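Long-range contacts in pyridoxal 5'-phosphate synthase subunit PdxT (Thermus thermophilus, PDB 2YWD), which probably hydrolyses glutamine to glutamate and ammonia, which is passed to the partner subunit PdxS for the synthesis of pyridoxal 5'-phosphate: residues Trp106-Phe112 with Arg137-Arg143; Leu144-Glu149 with Pro158-Gln163. One frame throughout, in Å; residues are numbered along the deposited sequence.

Contact 1: residues Trp106-Phe112 with Arg137-Arg143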
ATOM      1  N   TRP A 106      -6.100  -2.321  12.245  1.00 13.35           N
ATOM      2  CA  TRP A 106      -7.290  -1.486  12.356  1.00 14.75           C
ATOM      3  C   TRP A 106      -6.825  -0.133  11.844  1.00 13.60           C
ATOM      4  O   TRP A 106      -5.927   0.471  12.429  1.00 13.06           O
ATOM      5  CB  TRP A 106      -7.717  -1.345  13.819  1.00 20.10           C
ATOM      6  CG  TRP A 106      -8.533  -2.482  14.347  1.00 25.60           C
ATOM      7  CD1 TRP A 106      -8.347  -3.812  14.108  1.00 27.72           C
ATOM      8  CD2 TRP A 106      -9.644  -2.387  15.246  1.00 29.16           C
ATOM      9  NE1 TRP A 106      -9.274  -4.555  14.803  1.00 28.67           N
ATOM     10  CE2 TRP A 106     -10.082  -3.703  15.509  1.00 30.28           C
ATOM     11  CE3 TRP A 106     -10.310  -1.315  15.856  1.00 32.44           C
ATOM     12  CZ2 TRP A 106     -11.159  -3.978  16.359  1.00 33.08           C
ATOM     13  CZ3 TRP A 106     -11.381  -1.588  16.703  1.00 34.10           C
ATOM     14  CH2 TRP A 106     -11.794  -2.911  16.945  1.00 34.43           C
ATOM     15  N   VAL A 107      -7.419   0.338  10.755  1.00 12.70           N
ATOM     16  CA  VAL A 107      -7.027   1.621  10.190  1.00 11.95           C
ATOM     17  C   VAL A 107      -8.178   2.610  10.172  1.00 12.16           C
ATOM     18  O   VAL A 107      -9.297   2.269   9.791  1.00 11.81           O
ATOM     19  CB  VAL A 107      -6.516   1.464   8.741  1.00 13.13           C
ATOM     20  CG1 VAL A 107      -6.222   2.834   8.141  1.00 12.40           C
ATOM     21  CG2 VAL A 107      -5.264   0.597   8.719  1.00 11.93           C
ATOM     22  N   GLU A 108      -7.900   3.843  10.584  1.00 10.59           N
ATOM     23  CA  GLU A 108      -8.924   4.877  10.568  1.00 12.14           C
ATOM     24  C   GLU A 108      -8.547   5.874   9.476  1.00 12.43           C
ATOM     25  O   GLU A 108      -7.433   6.405   9.457  1.00 11.22           O
ATOM     26  CB  GLU A 108      -9.017   5.589  11.919  1.00 12.86           C
ATOM     27  CG  GLU A 108     -10.281   6.432  12.048  1.00 12.54           C
ATOM     28  CD  GLU A 108     -10.344   7.222  13.338  1.00 16.82           C
ATOM     29  OE1 GLU A 108      -9.582   6.903  14.278  1.00 14.27           O
ATOM     30  OE2 GLU A 108     -11.169   8.161  13.408  1.00 14.83           O
ATOM     31  N   ARG A 109      -9.475   6.111   8.559  1.00 11.46           N
ATOM     32  CA  ARG A 109      -9.248   7.028   7.451  1.00 11.54           C
ATOM     33  C   ARG A 109      -9.057   8.476   7.906  1.00 12.27           C
ATOM     34  O   ARG A 109      -9.693   8.917   8.864  1.00 10.00           O
ATOM     35  CB  ARG A 109     -10.429   6.940   6.473  1.00 11.24           C
ATOM     36  CG  ARG A 109     -10.466   5.645   5.660  1.00 12.18           C
ATOM     37  CD  ARG A 109     -11.851   5.399   5.067  1.00 12.33           C
ATOM     38  NE  ARG A 109     -12.435   6.633   4.550  1.00 12.23           N
ATOM     39  CZ  ARG A 109     -13.690   6.755   4.131  1.00 13.87           C
ATOM     40  NH1 ARG A 109     -14.510   5.712   4.153  1.00 12.22           N
ATOM     41  NH2 ARG A 109     -14.135   7.935   3.721  1.00 14.28           N
ATOM     42  N   ASN A 110      -8.156   9.187   7.223  1.00 11.46           N
ATOM     43  CA  ASN A 110      -7.864  10.608   7.471  1.00 11.57           C
ATOM     44  C   ASN A 110      -8.100  10.999   8.934  1.00 12.78           C
ATOM     45  O   ASN A 110      -8.956  11.834   9.244  1.00 11.78           O
ATOM     46  CB  ASN A 110      -8.745  11.446   6.531  1.00 12.55           C
ATOM     47  CG  ASN A 110      -8.435  12.926   6.585  1.00 13.81           C
ATOM     48  OD1 ASN A 110      -7.339  13.331   6.960  1.00 11.87           O
ATOM     49  ND2 ASN A 110      -9.404  13.746   6.186  1.00 15.83           N
ATOM     50  N   ALA A 111      -7.304  10.414   9.825  1.00 12.07           N
ATOM     51  CA  ALA A 111      -7.475  10.630  11.255  1.00 13.67           C
ATOM     52  C   ALA A 111      -6.352  11.310  12.030  1.00 13.18           C
ATOM     53  O   ALA A 111      -6.331  11.224  13.260  1.00 14.01           O
ATOM     54  CB  ALA A 111      -7.798   9.283  11.915  1.00 15.21           C
ATOM     55  N   PHE A 112      -5.441  12.000  11.348  1.00 12.75           N
ATOM     56  CA  PHE A 112      -4.335  12.656  12.053  1.00 14.50           C
ATOM     57  C   PHE A 112      -4.713  13.866  12.900  1.00 14.28           C
ATOM     58  O   PHE A 112      -3.951  14.275  13.780  1.00 12.30           O
ATOM     59  CB  PHE A 112      -3.231  13.054  11.080  1.00 16.30           C
ATOM     60  CG  PHE A 112      -2.115  12.071  11.018  1.00 20.47           C
ATOM     61  CD1 PHE A 112      -2.114  11.052  10.071  1.00 21.21           C
ATOM     62  CD2 PHE A 112      -1.072  12.139  11.936  1.00 20.01           C
ATOM     63  CE1 PHE A 112      -1.085  10.113  10.034  1.00 24.98           C
ATOM     64  CE2 PHE A 112      -0.038  11.206  11.909  1.00 24.49           C
ATOM     65  CZ  PHE A 112      -0.044  10.191  10.957  1.00 22.68           C
ATOM     66  N   ARG A 137      -3.920  13.781   3.965  1.00 12.55           N
ATOM     67  CA  ARG A 137      -5.169  13.229   4.504  1.00 12.81           C
ATOM     68  C   ARG A 137      -4.870  11.808   4.977  1.00 12.65           C
ATOM     69  O   ARG A 137      -5.701  10.907   4.876  1.00 10.23           O
ATOM     70  CB  ARG A 137      -6.258  13.196   3.424  1.00 13.00           C
ATOM     71  CG  ARG A 137      -6.735  14.567   2.961  1.00 15.73           C
ATOM     72  CD  ARG A 137      -7.973  14.443   2.082  1.00 19.10           C
ATOM     73  NE  ARG A 137      -7.723  13.588   0.927  1.00 24.72           N
ATOM     74  CZ  ARG A 137      -7.091  13.980  -0.175  1.00 26.92           C
ATOM     75  NH1 ARG A 137      -6.648  15.226  -0.286  1.00 26.45           N
ATOM     76  NH2 ARG A 137      -6.887  13.117  -1.161  1.00 28.87           N
ATOM     77  N   ALA A 138      -3.671  11.630   5.515  1.00 11.91           N
ATOM     78  CA  ALA A 138      -3.194  10.324   5.949  1.00 12.37           C
ATOM     79  C   ALA A 138      -4.052   9.520   6.919  1.00 12.04           C
ATOM     80  O   ALA A 138      -4.615  10.057   7.873  1.00 11.45           O
ATOM     81  CB  ALA A 138      -1.788  10.469   6.517  1.00 12.74           C
ATOM     82  N   PRO A 139      -4.167   8.206   6.672  1.00 12.35           N
ATOM     83  CA  PRO A 139      -4.950   7.341   7.553  1.00 11.78           C
ATOM     84  C   PRO A 139      -4.052   7.014   8.745  1.00 13.66           C
ATOM     85  O   PRO A 139      -2.839   7.241   8.699  1.00 13.94           O
ATOM     86  CB  PRO A 139      -5.219   6.119   6.682  1.00 12.26           C
ATOM     87  CG  PRO A 139      -3.956   6.018   5.879  1.00 12.44           C
ATOM     88  CD  PRO A 139      -3.720   7.467   5.476  1.00 11.17           C
ATOM     89  N   VAL A 140      -4.641   6.480   9.804  1.00 13.07           N
ATOM     90  CA  VAL A 140      -3.878   6.136  10.990  1.00 12.60           C
ATOM     91  C   VAL A 140      -4.011   4.655  11.312  1.00 12.49           C
ATOM     92  O   VAL A 140      -5.104   4.091  11.251  1.00 11.60           O
ATOM     93  CB  VAL A 140      -4.359   6.976  12.199  1.00 12.75           C
ATOM     94  CG1 VAL A 140      -3.685   6.501  13.492  1.00 13.32           C
ATOM     95  CG2 VAL A 140      -4.053   8.453  11.948  1.00 11.92           C
ATOM     96  N   PHE A 141      -2.887   4.021  11.622  1.00 12.57           N
ATOM     97  CA  PHE A 141      -2.885   2.614  11.997  1.00 12.79           C
ATOM     98  C   PHE A 141      -3.220   2.611  13.488  1.00 13.90           C
ATOM     99  O   PHE A 141      -2.356   2.894  14.315  1.00 13.25           O
ATOM    100  CB  PHE A 141      -1.497   2.007  11.777  1.00 12.42           C
ATOM    101  CG  PHE A 141      -1.153   1.771  10.333  1.00 13.01           C
ATOM    102  CD1 PHE A 141      -1.749   0.731   9.625  1.00 13.40           C
ATOM    103  CD2 PHE A 141      -0.214   2.570   9.686  1.00 12.27           C
ATOM    104  CE1 PHE A 141      -1.414   0.486   8.292  1.00 14.43           C
ATOM    105  CE2 PHE A 141       0.130   2.335   8.352  1.00 12.36           C
ATOM    106  CZ  PHE A 141      -0.471   1.291   7.656  1.00 16.10           C
ATOM    107  N   ARG A 142      -4.469   2.299  13.828  1.00 14.45           N
ATOM    108  CA  ARG A 142      -4.895   2.302  15.226  1.00 16.93           C
ATOM    109  C   ARG A 142      -4.425   1.096  16.037  1.00 19.43           C
ATOM    110  O   ARG A 142      -3.944   1.252  17.166  1.00 21.12           O
ATOM    111  CB  ARG A 142      -6.420   2.430  15.309  1.00 16.32           C
ATOM    112  CG  ARG A 142      -6.959   3.785  14.840  1.00 12.89           C
ATOM    113  CD  ARG A 142      -6.441   4.927  15.714  1.00 14.85           C
ATOM    114  NE  ARG A 142      -7.143   6.180  15.441  1.00 15.04           N
ATOM    115  CZ  ARG A 142      -6.894   7.332  16.055  1.00 16.39           C
ATOM    116  NH1 ARG A 142      -5.948   7.404  16.987  1.00 16.23           N
ATOM    117  NH2 ARG A 142      -7.596   8.415  15.740  1.00 14.89           N
ATOM    118  N   ARG A 143      -4.573  -0.100  15.480  1.00 18.71           N
ATOM    119  CA  ARG A 143      -4.130  -1.311  16.170  1.00 21.90           C
ATOM    120  C   ARG A 143      -3.486  -2.254  15.172  1.00 20.63           C
ATOM    121  O   ARG A 143      -3.860  -2.269  13.998  1.00 18.71           O
ATOM    122  CB  ARG A 143      -5.299  -2.025  16.848  1.00 24.07           C
ATOM    123  CG  ARG A 143      -6.098  -1.157  17.802  1.00 32.11           C
ATOM    124  CD  ARG A 143      -6.848  -2.003  18.820  1.00 36.26           C
ATOM    125  NE  ARG A 143      -7.629  -3.068  18.199  1.00 39.99           N
ATOM    126  CZ  ARG A 143      -8.349  -3.956  18.879  1.00 43.63           C
ATOM    127  NH1 ARG A 143      -8.389  -3.903  20.205  1.00 44.35           N
ATOM    128  NH2 ARG A 143      -9.026  -4.899  18.237  1.00 44.56           N
TER
HETATM  129  O   HOH W   1      -5.240  12.618   8.479  1.00  9.94           O
HETATM  130  O   HOH W   2      -7.879   8.242   4.660  1.00 15.06           O
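Val-107 and Phe-141 form the packed side of this antiparallel pairing. CG2 of Val-107 lies 3.6 Å from CD1 of Phe-141, while its other methyl, CG1, held anti to the backbone N (chi1 175°), reaches CB of Pro-139. Ile-85 of helix 82-87 packs against both Val-107 and Pro-139. Next along the strands, Glu-108 and Val-140 exchange two nearly straight backbone bonds, Glu-108 N to Val-140 O (2.9 Å) and Val-140 N to Glu-108 O (2.8 Å).

The opposite face, with Trp-106, Glu-108 and Val-140, is mixed and more open to solvent. CG2 of Val-140 sits over the Phe-112 ring in a CH-pi contact, while Ala-138 O meets that ring at its edge; the rest is polar. Arg-142 grips Glu-108 side-on, with NE (2.8 Å) and NH2 (2.9 Å) both on OE1; NE comes nearly along the C-O axis, NH2 from above the carboxylate plane. At the exposed end the Arg-143 guanidinium lies over the six-membered ring of Trp-106, CZ 3.9 Å from its centroid, but the planes are 55° apart, a tilted cation-pi contact. At the loop end one water bridges Asn-110 OD1, Phe-112 N and Ala-138 O, and Asn-110 ND2 bonds Glu-117 OE1.

Trp-106 N bonds Arg-143 O, and Trp-106 O takes Arg-142 N at 2.7 Å and, weakly, Arg-143 N: a classic beta bulge. It belongs to the small sheet of strands 90-91, 103-108 and 140-144, whose loop ends carry Arg-109 and Arg-137, predicted glutamine-binding residues, with Pro-139 near the predicted nucleophile Cys-81 of this class I glutaminase fold.

Contact 2: residues Leu144-Glu149 with Pro158-Gln163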
ATOM      1  N   LEU A 144      -2.522  -3.041  15.641  1.00 18.64           N
ATOM      2  CA  LEU A 144      -1.821  -3.991  14.785  1.00 19.19           C
ATOM      3  C   LEU A 144      -1.803  -5.380  15.413  1.00 19.64           C
ATOM      4  O   LEU A 144      -1.629  -5.518  16.622  1.00 19.83           O
ATOM      5  CB  LEU A 144      -0.381  -3.525  14.551  1.00 16.83           C
ATOM      6  CG  LEU A 144      -0.205  -2.134  13.934  1.00 19.15           C
ATOM      7  CD1 LEU A 144       1.278  -1.806  13.824  1.00 17.40           C
ATOM      8  CD2 LEU A 144      -0.867  -2.091  12.562  1.00 17.87           C
ATOM      9  N   GLY A 145      -1.981  -6.405  14.584  1.00 20.27           N
ATOM     10  CA  GLY A 145      -1.964  -7.768  15.082  1.00 21.18           C
ATOM     11  C   GLY A 145      -0.564  -8.161  15.517  1.00 22.43           C
ATOM     12  O   GLY A 145       0.411  -7.489  15.173  1.00 20.48           O
ATOM     13  N   GLU A 146      -0.460  -9.253  16.267  1.00 24.22           N
ATOM     14  CA  GLU A 146       0.826  -9.728  16.771  1.00 27.50           C
ATOM     15  C   GLU A 146       1.839 -10.084  15.680  1.00 27.22           C
ATOM     16  O   GLU A 146       3.046  -9.926  15.872  1.00 28.86           O
ATOM     17  CB  GLU A 146       0.603 -10.936  17.690  1.00 30.66           C
ATOM     18  CG  GLU A 146       1.864 -11.465  18.347  1.00 36.76           C
ATOM     19  CD  GLU A 146       1.571 -12.522  19.397  1.00 40.21           C
ATOM     20  OE1 GLU A 146       0.922 -12.186  20.413  1.00 41.47           O
ATOM     21  OE2 GLU A 146       1.985 -13.687  19.204  1.00 42.26           O
ATOM     22  N   GLY A 147       1.356 -10.561  14.539  1.00 27.30           N
ATOM     23  CA  GLY A 147       2.263 -10.926  13.463  1.00 27.01           C
ATOM     24  C   GLY A 147       2.662  -9.781  12.545  1.00 26.97           C
ATOM     25  O   GLY A 147       3.221 -10.009  11.468  1.00 28.14           O
ATOM     26  N   VAL A 148       2.388  -8.548  12.964  1.00 24.30           N
ATOM     27  CA  VAL A 148       2.719  -7.380  12.150  1.00 20.96           C
ATOM     28  C   VAL A 148       3.963  -6.660  12.654  1.00 20.59           C
ATOM     29  O   VAL A 148       4.093  -6.370  13.843  1.00 19.31           O
ATOM     30  CB  VAL A 148       1.545  -6.382  12.110  1.00 20.09           C
ATOM     31  CG1 VAL A 148       1.887  -5.211  11.195  1.00 19.97           C
ATOM     32  CG2 VAL A 148       0.288  -7.085  11.617  1.00 20.86           C
ATOM     33  N   GLU A 149       4.879  -6.373  11.737  1.00 17.93           N
ATOM     34  CA  GLU A 149       6.119  -5.695  12.079  1.00 18.93           C
ATOM     35  C   GLU A 149       6.054  -4.202  11.751  1.00 17.23           C
ATOM     36  O   GLU A 149       5.577  -3.813  10.686  1.00 14.36           O
ATOM     37  CB  GLU A 149       7.276  -6.358  11.322  1.00 22.29           C
ATOM     38  CG  GLU A 149       8.617  -5.667  11.457  1.00 29.69           C
ATOM     39  CD  GLU A 149       9.743  -6.473  10.828  1.00 34.22           C
ATOM     40  OE1 GLU A 149       9.554  -6.979   9.699  1.00 37.09           O
ATOM     41  OE2 GLU A 149      10.816  -6.594  11.460  1.00 36.71           O
ATOM     42  N   PRO A 158       3.011   4.040  14.356  1.00 10.87           N
ATOM     43  CA  PRO A 158       3.413   3.229  13.203  1.00 11.67           C
ATOM     44  C   PRO A 158       2.900   3.858  11.908  1.00 11.74           C
ATOM     45  O   PRO A 158       1.727   4.225  11.828  1.00 10.46           O
ATOM     46  CB  PRO A 158       2.735   1.886  13.470  1.00 11.19           C
ATOM     47  CG  PRO A 158       2.663   1.828  14.960  1.00 13.02           C
ATOM     48  CD  PRO A 158       2.226   3.232  15.309  1.00 13.37           C
ATOM     49  N   VAL A 159       3.773   3.986  10.909  1.00 11.61           N
ATOM     50  CA  VAL A 159       3.386   4.552   9.616  1.00 10.89           C
ATOM     51  C   VAL A 159       3.793   3.655   8.448  1.00 11.40           C
ATOM     52  O   VAL A 159       3.361   3.868   7.318  1.00 11.60           O
ATOM     53  CB  VAL A 159       3.971   5.968   9.406  1.00 11.73           C
ATOM     54  CG1 VAL A 159       3.375   6.923  10.440  1.00 12.47           C
ATOM     55  CG2 VAL A 159       5.485   5.940   9.507  1.00 11.62           C
ATOM     56  N   LEU A 160       4.639   2.668   8.724  1.00 10.55           N
ATOM     57  CA  LEU A 160       5.067   1.699   7.710  1.00 11.62           C
ATOM     58  C   LEU A 160       5.067   0.353   8.419  1.00 12.97           C
ATOM     59  O   LEU A 160       5.795   0.162   9.392  1.00 11.67           O
ATOM     60  CB  LEU A 160       6.472   2.001   7.180  1.00 12.90           C
ATOM     61  CG  LEU A 160       6.971   0.990   6.129  1.00 12.99           C
ATOM     62  CD1 LEU A 160       6.068   1.053   4.897  1.00 12.73           C
ATOM     63  CD2 LEU A 160       8.413   1.292   5.733  1.00 12.75           C
ATOM     64  N   VAL A 161       4.238  -0.573   7.945  1.00 13.10           N
ATOM     65  CA  VAL A 161       4.148  -1.879   8.577  1.00 12.69           C
ATOM     66  C   VAL A 161       4.259  -3.008   7.566  1.00 13.13           C
ATOM     67  O   VAL A 161       3.958  -2.833   6.387  1.00 12.56           O
ATOM     68  CB  VAL A 161       2.822  -2.035   9.347  1.00 13.28           C
ATOM     69  CG1 VAL A 161       2.690  -0.932  10.388  1.00 12.94           C
ATOM     70  CG2 VAL A 161       1.648  -1.996   8.377  1.00 14.79           C
ATOM     71  N   ARG A 162       4.686  -4.170   8.044  1.00 13.80           N
ATOM     72  CA  ARG A 162       4.849  -5.332   7.184  1.00 15.07           C
ATOM     73  C   ARG A 162       4.322  -6.608   7.828  1.00 14.57           C
ATOM     74  O   ARG A 162       4.489  -6.833   9.025  1.00 16.18           O
ATOM     75  CB  ARG A 162       6.327  -5.513   6.825  1.00 14.31           C
ATOM     76  CG  ARG A 162       6.629  -6.792   6.052  1.00 15.25           C
ATOM     77  CD  ARG A 162       8.103  -6.907   5.682  1.00 18.28           C
ATOM     78  NE  ARG A 162       8.387  -8.178   5.016  1.00 21.66           N
ATOM     79  CZ  ARG A 162       9.571  -8.532   4.523  1.00 22.63           C
ATOM     80  NH1 ARG A 162      10.612  -7.713   4.607  1.00 20.31           N
ATOM     81  NH2 ARG A 162       9.717  -9.717   3.945  1.00 22.29           N
ATOM     82  N   GLN A 163       3.670  -7.428   7.014  1.00 14.32           N
ATOM     83  CA  GLN A 163       3.134  -8.705   7.449  1.00 15.75           C
ATOM     84  C   GLN A 163       3.453  -9.673   6.323  1.00 15.81           C
ATOM     85  O   GLN A 163       2.711  -9.761   5.345  1.00 13.96           O
ATOM     86  CB  GLN A 163       1.623  -8.618   7.648  1.00 15.20           C
ATOM     87  CG  GLN A 163       0.966  -9.949   7.955  1.00 17.60           C
ATOM     88  CD  GLN A 163      -0.544  -9.846   8.009  1.00 18.34           C
ATOM     89  OE1 GLN A 163      -1.108  -9.246   8.925  1.00 17.32           O
ATOM     90  NE2 GLN A 163      -1.210 -10.426   7.017  1.00 19.71           N
TER
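Glu-149 and Arg-162 pair through their backbones in a hydrogen-bonded antiparallel bridge: Glu-149 N donates to Arg-162 O at 2.8 Å, almost straight at 171°, and Arg-162 N returns a bond of 2.8 Å to Glu-149 O. That same carbonyl is also approached by CA of Val-161, 3.2 Å away, in a CA-H...O contact. The acidic and basic ends of the pair do not meet; Glu-149 OE1 stays 5.0 Å from Arg-162 NE, which bonds Gly-164 O instead.

Beside this bridge lies an apolar patch. CG1 of Val-148, set anti to the backbone N (chi1 -177°), crosses to CB of Val-161 at 3.8 Å. One methyl of Leu-144, CD1, serves two neighbours, lying against CG1 of Val-161 at 3.8 Å and CB of Pro-158 at 4.0 Å. Val-148 CG2 rests near OE1 of Gln-163, whose amide is held by the backbone of strand 103-108 and its approach: OE1 takes Glu-104 N and NE2 gives to Val-102 O.

What brings Leu-144 and Val-148 to the same partner is a type I turn from Gly-145 to Val-148, closed by Val-148 N to Gly-145 O (3.1 Å). The turn links strand 140-144 of the small sheet to edge strand 149-154 of the large one. Strand 157-163 lies between 149-154 and 166-169; Leu-103 of strand 103-108 packs on Val-161 and Gln-163, and Arg-162 NH1 bonds the hydroxyl of Tyr-184 in helix 180-189.

Strand 140-144 runs directly from contact 1 into contact 2, so the two follow each other along the chain. The strand part of contact 1 belongs to the small three-stranded sheet, contact 2 to the edge of the large sheet and the turn leading into it. Each is partly buried. Contact 1 buries more surface and sets a valine, proline and phenylalanine core against arginine-rich polar groups, its loop end near the predicted glutamine site. Contact 2 has no salt bridge between its segments and relies on one backbone bridge and aliphatic side chains. They meet through the Phe-141 ring, whose CD2 lies 3.3 Å from Pro-158 O and whose CE1 packs on Val-161 CG2.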